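Local coordinates for protein putative methylthioribose-1-phosphate isomerase (Archaeoglobus fulgidus, PDB 1T5O) that probably catalyses the interconversion of 5-methylthioribose 1-phosphate and 5-methylthioribulose 1-phosphate, a step of methionine biosynthesis, at residues A[232-237]-A[241-246]; A[249-254]-A[314-319]. All coordinates share one frame; numbering follows the deposited sequence.

Contact 1 (A[232-237]-A[241-246]); sequences GADRIV and VFNKIG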
loop_
_atom_site.group_PDB
_atom_site.type_symbol
_atom_site.label_atom_id
_atom_site.label_comp_id
_atom_site.label_asym_id
_atom_site.label_seq_id
_atom_site.Cartn_x
_atom_site.Cartn_y
_atom_site.Cartn_z
ATOM N N GLY A 232 -10.113 13.100 6.174
ATOM C CA GLY A 232 -10.208 13.819 7.432
ATOM C C GLY A 232 -8.846 14.462 7.672
ATOM O O GLY A 232 -8.023 14.556 6.742
ATOM N N ALA A 233 -8.602 14.895 8.905
ATOM C CA ALA A 233 -7.332 15.524 9.258
ATOM C C ALA A 233 -6.970 15.248 10.704
ATOM O O ALA A 233 -7.840 15.145 11.565
ATOM C CB ALA A 233 -7.408 17.014 9.072
ATOM N N ASP A 234 -5.677 15.157 10.978
ATOM C CA ASP A 234 -5.259 14.964 12.350
ATOM C C ASP A 234 -4.882 16.317 12.914
ATOM O O ASP A 234 -5.005 16.559 14.111
ATOM C CB ASP A 234 -4.078 14.021 12.402
ATOM C CG ASP A 234 -4.492 12.601 12.142
ATOM O OD1 ASP A 234 -5.288 12.062 12.958
ATOM O OD2 ASP A 234 -4.045 12.027 11.124
ATOM N N ARG A 235 -4.434 17.205 12.036
ATOM C CA ARG A 235 -4.025 18.526 12.471
ATOM C C ARG A 235 -3.848 19.443 11.280
ATOM O O ARG A 235 -3.208 19.071 10.294
ATOM C CB ARG A 235 -2.706 18.439 13.222
ATOM C CG ARG A 235 -2.536 19.591 14.161
ATOM C CD ARG A 235 -1.248 20.281 13.933
ATOM N NE ARG A 235 -0.081 19.559 14.417
ATOM C CZ ARG A 235 0.102 19.124 15.665
ATOM N NH1 ARG A 235 -0.828 19.303 16.598
ATOM N NH2 ARG A 235 1.272 18.584 16.011
ATOM N N ILE A 236 -4.376 20.655 11.386
ATOM C CA ILE A 236 -4.262 21.598 10.288
ATOM C C ILE A 236 -3.513 22.848 10.728
ATOM O O ILE A 236 -3.955 23.556 11.633
ATOM C CB ILE A 236 -5.652 21.976 9.751
ATOM C CG1 ILE A 236 -6.377 20.685 9.282
ATOM C CG2 ILE A 236 -5.492 23.012 8.595
ATOM C CD1 ILE A 236 -7.813 20.846 8.807
ATOM N N VAL A 237 -2.364 23.094 10.094
ATOM C CA VAL A 237 -1.537 24.259 10.405
ATOM C C VAL A 237 -1.655 25.238 9.238
ATOM O O VAL A 237 -2.319 24.933 8.244
ATOM C CB VAL A 237 -0.064 23.848 10.689
ATOM C CG1 VAL A 237 -0.031 22.936 11.928
ATOM C CG2 VAL A 237 0.563 23.148 9.462
ATOM N N VAL A 241 -2.050 20.271 5.827
ATOM C CA VAL A 241 -2.952 19.367 6.515
ATOM C C VAL A 241 -2.172 18.101 6.863
ATOM O O VAL A 241 -1.666 17.427 5.970
ATOM C CB VAL A 241 -4.158 18.974 5.624
ATOM C CG1 VAL A 241 -4.977 17.912 6.316
ATOM C CG2 VAL A 241 -5.054 20.225 5.367
ATOM N N PHE A 242 -2.034 17.791 8.152
ATOM C CA PHE A 242 -1.383 16.544 8.538
ATOM C C PHE A 242 -2.478 15.469 8.697
ATOM O O PHE A 242 -3.472 15.682 9.396
ATOM C CB PHE A 242 -0.586 16.683 9.853
ATOM C CG PHE A 242 0.710 17.476 9.707
ATOM C CD1 PHE A 242 0.694 18.874 9.717
ATOM C CD2 PHE A 242 1.930 16.825 9.514
ATOM C CE1 PHE A 242 1.866 19.612 9.539
ATOM C CE2 PHE A 242 3.123 17.560 9.330
ATOM C CZ PHE A 242 3.078 18.967 9.343
ATOM N N ASN A 243 -2.314 14.329 8.020
ATOM C CA ASN A 243 -3.302 13.248 8.129
ATOM C C ASN A 243 -2.552 11.931 7.961
ATOM O O ASN A 243 -1.357 11.955 7.697
ATOM C CB ASN A 243 -4.389 13.425 7.053
ATOM C CG ASN A 243 -5.595 12.572 7.322
ATOM O OD1 ASN A 243 -6.125 12.575 8.435
ATOM N ND2 ASN A 243 -6.038 11.818 6.313
ATOM N N LYS A 244 -3.233 10.792 8.136
ATOM C CA LYS A 244 -2.600 9.468 8.006
ATOM C C LYS A 244 -1.653 9.398 6.797
ATOM O O LYS A 244 -2.044 9.807 5.695
ATOM C CB LYS A 244 -3.684 8.379 7.863
ATOM C CG LYS A 244 -3.116 6.970 7.674
ATOM C CD LYS A 244 -2.236 6.568 8.861
ATOM C CE LYS A 244 -3.017 6.661 10.176
ATOM N NZ LYS A 244 -2.241 6.283 11.407
ATOM N N ILE A 245 -0.431 8.880 6.972
ATOM C CA ILE A 245 0.493 8.821 5.819
ATOM C C ILE A 245 -0.191 8.272 4.582
ATOM O O ILE A 245 -0.923 7.285 4.639
ATOM C CB ILE A 245 1.738 7.878 5.952
ATOM C CG1 ILE A 245 1.734 7.218 7.299
ATOM C CG2 ILE A 245 3.042 8.595 5.480
ATOM C CD1 ILE A 245 0.913 6.014 7.269
ATOM N N GLY A 246 0.098 8.903 3.452
ATOM C CA GLY A 246 -0.474 8.450 2.197
ATOM C C GLY A 246 -1.415 9.499 1.664
ATOM O O GLY A 246 -1.609 9.622 0.455
HETATM O O HOH W 1 -8.821 10.401 6.398
#
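Asp234 and Arg235 both donate their backbone N-H to one acceptor, the carbonyl oxygen of Phe242. The bond from Asp234 N to Phe242 O is 2.8 Å and lies in the carbonyl plane. The one from Arg235 N to Phe242 O is longer, 3.2 Å, and tilted 20° from that plane. A return bond runs from Phe242 N to Arg235 O.

Apolar contacts flank the ladder. Val241 turns its two methyls to different partners: CG1 meets Ala233 CB at 3.8 Å, while CG2 lies beside Ile236 CG1. Beyond the paired residues, Val237 CG2 meets the edge of the Phe242 ring, near CE1 and in the ring plane.

Asn243 carries the side-chain bonds. Its CG stands opposite the backbone N (chi1 -166°), which carries the amide toward Gly232. One water accepts from Asn243 ND2 (3.1 Å) and from Gly232 N (3.0 Å). Asn243 ND2 also bonds Thr247 OG1. With an alanine here, the bridging water and Thr247 would probably lose their amide partner. The Asp234 carboxylate crosses the Asn243 side chain in van der Waals contact, OD2 3.3 Å from Asn243 CA, with no hydrogen bond between the two.

Two residues facing one make a classic beta bulge in an antiparallel hairpin. It brings together Asp234, the predicted proton donor, and Asn243 and Lys244, predicted substrate-binding residues.

Contact 2 (A[249-254]-A[314-319]); sequences TVSVVA and LENVTA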
loop_
_atom_site.group_PDB
_atom_site.type_symbol
_atom_site.label_atom_id
_atom_site.label_comp_id
_atom_site.label_asym_id
_atom_site.label_seq_id
_atom_site.Cartn_x
_atom_site.Cartn_y
_atom_site.Cartn_z
ATOM N N THR A 249 0.098 11.751 -0.908
ATOM C CA THR A 249 0.200 11.086 -2.208
ATOM C C THR A 249 -1.118 11.187 -2.945
ATOM O O THR A 249 -1.145 11.521 -4.110
ATOM C CB THR A 249 0.556 9.584 -2.061
ATOM O OG1 THR A 249 1.820 9.481 -1.412
ATOM C CG2 THR A 249 0.669 8.894 -3.450
ATOM N N VAL A 250 -2.209 10.847 -2.274
ATOM C CA VAL A 250 -3.520 10.934 -2.901
ATOM C C VAL A 250 -3.765 12.365 -3.388
ATOM O O VAL A 250 -4.283 12.571 -4.492
ATOM C CB VAL A 250 -4.658 10.537 -1.925
ATOM C CG1 VAL A 250 -6.059 10.705 -2.637
ATOM C CG2 VAL A 250 -4.461 9.085 -1.456
ATOM N N SER A 251 -3.362 13.352 -2.583
ATOM C CA SER A 251 -3.572 14.747 -2.979
ATOM C C SER A 251 -2.800 15.130 -4.257
ATOM O O SER A 251 -3.256 15.977 -5.033
ATOM C CB SER A 251 -3.210 15.708 -1.826
ATOM O OG SER A 251 -1.822 16.060 -1.834
ATOM N N VAL A 252 -1.649 14.507 -4.488
ATOM C CA VAL A 252 -0.854 14.847 -5.660
ATOM C C VAL A 252 -1.535 14.311 -6.928
ATOM O O VAL A 252 -1.617 15.015 -7.930
ATOM C CB VAL A 252 0.590 14.268 -5.548
ATOM C CG1 VAL A 252 1.365 14.428 -6.898
ATOM C CG2 VAL A 252 1.352 15.013 -4.456
ATOM N N VAL A 253 -2.028 13.075 -6.868
ATOM C CA VAL A 253 -2.690 12.464 -8.015
ATOM C C VAL A 253 -3.984 13.236 -8.316
ATOM O O VAL A 253 -4.267 13.572 -9.472
ATOM C CB VAL A 253 -2.973 10.965 -7.731
ATOM C CG1 VAL A 253 -3.662 10.311 -8.944
ATOM C CG2 VAL A 253 -1.649 10.246 -7.451
ATOM N N ALA A 254 -4.755 13.553 -7.276
ATOM C CA ALA A 254 -5.988 14.297 -7.467
ATOM C C ALA A 254 -5.720 15.673 -8.097
ATOM O O ALA A 254 -6.432 16.096 -8.999
ATOM C CB ALA A 254 -6.730 14.458 -6.127
ATOM N N LEU A 314 -1.657 23.075 1.548
ATOM C CA LEU A 314 -3.010 23.586 1.349
ATOM C C LEU A 314 -3.287 23.921 -0.112
ATOM O O LEU A 314 -4.443 24.060 -0.509
ATOM C CB LEU A 314 -3.261 24.801 2.248
ATOM C CG LEU A 314 -3.407 24.355 3.707
ATOM C CD1 LEU A 314 -3.534 25.591 4.600
ATOM C CD2 LEU A 314 -4.628 23.433 3.856
ATOM N N GLU A 315 -2.223 24.044 -0.906
ATOM C CA GLU A 315 -2.372 24.325 -2.328
ATOM C C GLU A 315 -3.073 23.136 -3.015
ATOM O O GLU A 315 -3.639 23.275 -4.098
ATOM C CB GLU A 315 -0.992 24.559 -2.974
ATOM C CG GLU A 315 -1.012 25.598 -4.091
ATOM C CD GLU A 315 -0.931 24.968 -5.466
ATOM O OE1 GLU A 315 0.031 24.186 -5.684
ATOM O OE2 GLU A 315 -1.809 25.252 -6.325
ATOM N N ASN A 316 -3.015 21.960 -2.395
ATOM C CA ASN A 316 -3.659 20.762 -2.947
ATOM C C ASN A 316 -5.026 20.498 -2.299
ATOM O O ASN A 316 -5.595 19.419 -2.464
ATOM C CB ASN A 316 -2.783 19.522 -2.717
ATOM C CG ASN A 316 -1.514 19.518 -3.560
ATOM O OD1 ASN A 316 -1.160 20.521 -4.175
ATOM N ND2 ASN A 316 -0.806 18.374 -3.570
ATOM N N VAL A 317 -5.532 21.462 -1.534
ATOM C CA VAL A 317 -6.836 21.304 -0.878
ATOM C C VAL A 317 -7.820 22.298 -1.504
ATOM O O VAL A 317 -7.606 23.520 -1.456
ATOM C CB VAL A 317 -6.715 21.569 0.631
ATOM C CG1 VAL A 317 -8.099 21.479 1.299
ATOM C CG2 VAL A 317 -5.727 20.542 1.250
ATOM N N THR A 318 -8.877 21.765 -2.105
ATOM C CA THR A 318 -9.899 22.576 -2.778
ATOM C C THR A 318 -10.713 23.381 -1.767
ATOM O O THR A 318 -11.074 24.537 -2.014
ATOM C CB THR A 318 -10.858 21.663 -3.595
ATOM O OG1 THR A 318 -10.078 20.796 -4.438
ATOM C CG2 THR A 318 -11.816 22.514 -4.465
ATOM N N ALA A 319 -11.013 22.759 -0.627
ATOM C CA ALA A 319 -11.747 23.448 0.416
ATOM C C ALA A 319 -11.697 22.631 1.693
ATOM O O ALA A 319 -11.518 21.410 1.652
ATOM C CB ALA A 319 -13.238 23.666 -0.024
HETATM O O HOH W 2 -5.471 17.689 -4.569
#
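Asn316 reaches across to Ser251 on helix 247-256, joining that helix to the loop between strands 309-313 and 319-322 in the Rossmann-like domain. Strand 319-322 belongs to the main, largely parallel sheet, and strand 309-313 to the small antiparallel one. The contact is small and buried, and polar bonds carry it.

Asn316 gives up the larger area. Its CG lies opposite its own carbonyl carbon (chi1 -70°), and the side chain extends toward the helix. The amide ends beside Ser251, and its nitrogen does the touching. Asn316 CB also packs on Ser251 CB, 3.9 Å away.

Ser251 meets the loop directly through its hydroxyl and through a water at its backbone carbonyl. Its OG sits between the backbone N and the carbonyl carbon (chi1 87°). From there the hydroxyl also bonds the carbonyl oxygen of Tyr248, one turn back along the helix. The buried oxygen is thus held from two directions of the fold, by its own helix and by the loop. The water gives the second link: it donates to Ser251 O (2.8 Å) and to Asn316 O (2.7 Å).

Val252 adds a minor contact. Its side chain lies alongside that of Asn316, with CG2 4.1 Å from Asn316 ND2. Val252 also packs on Val252 of the second subunit, so this helix lies at the subunit interface.

The direct bond is almost straight: Asn316 ND2 donates to Ser251 OG over 3.1 Å at an N-H...O angle of 174°, with OG in the amide plane.

Contacts 1 and 2 follow one another along the chain, their centres about 12 Å apart. Strand 240-244 of contact 1 leads into helix 247-256 of contact 2. The loop 314-319 also touches the hairpin directly: Val241 CG2 packs on Leu314 CD2 at 3.6 Å and on Val317 CG2 at 4.2 Å. Contact 1 holds three residues of the predicted active site, Asp234, Asn243 and Lys244. The Lys244 side chain is about 4 Å from those of Cys154, the predicted transition-state stabiliser, and Gln193, predicted to bind substrate. Contact 2 holds none of the predicted site residues; the side chain of Ser251 is about 9 Å from that of Asn243. Both contacts also touch the second subunit, through Ile245 and through helix 247-256.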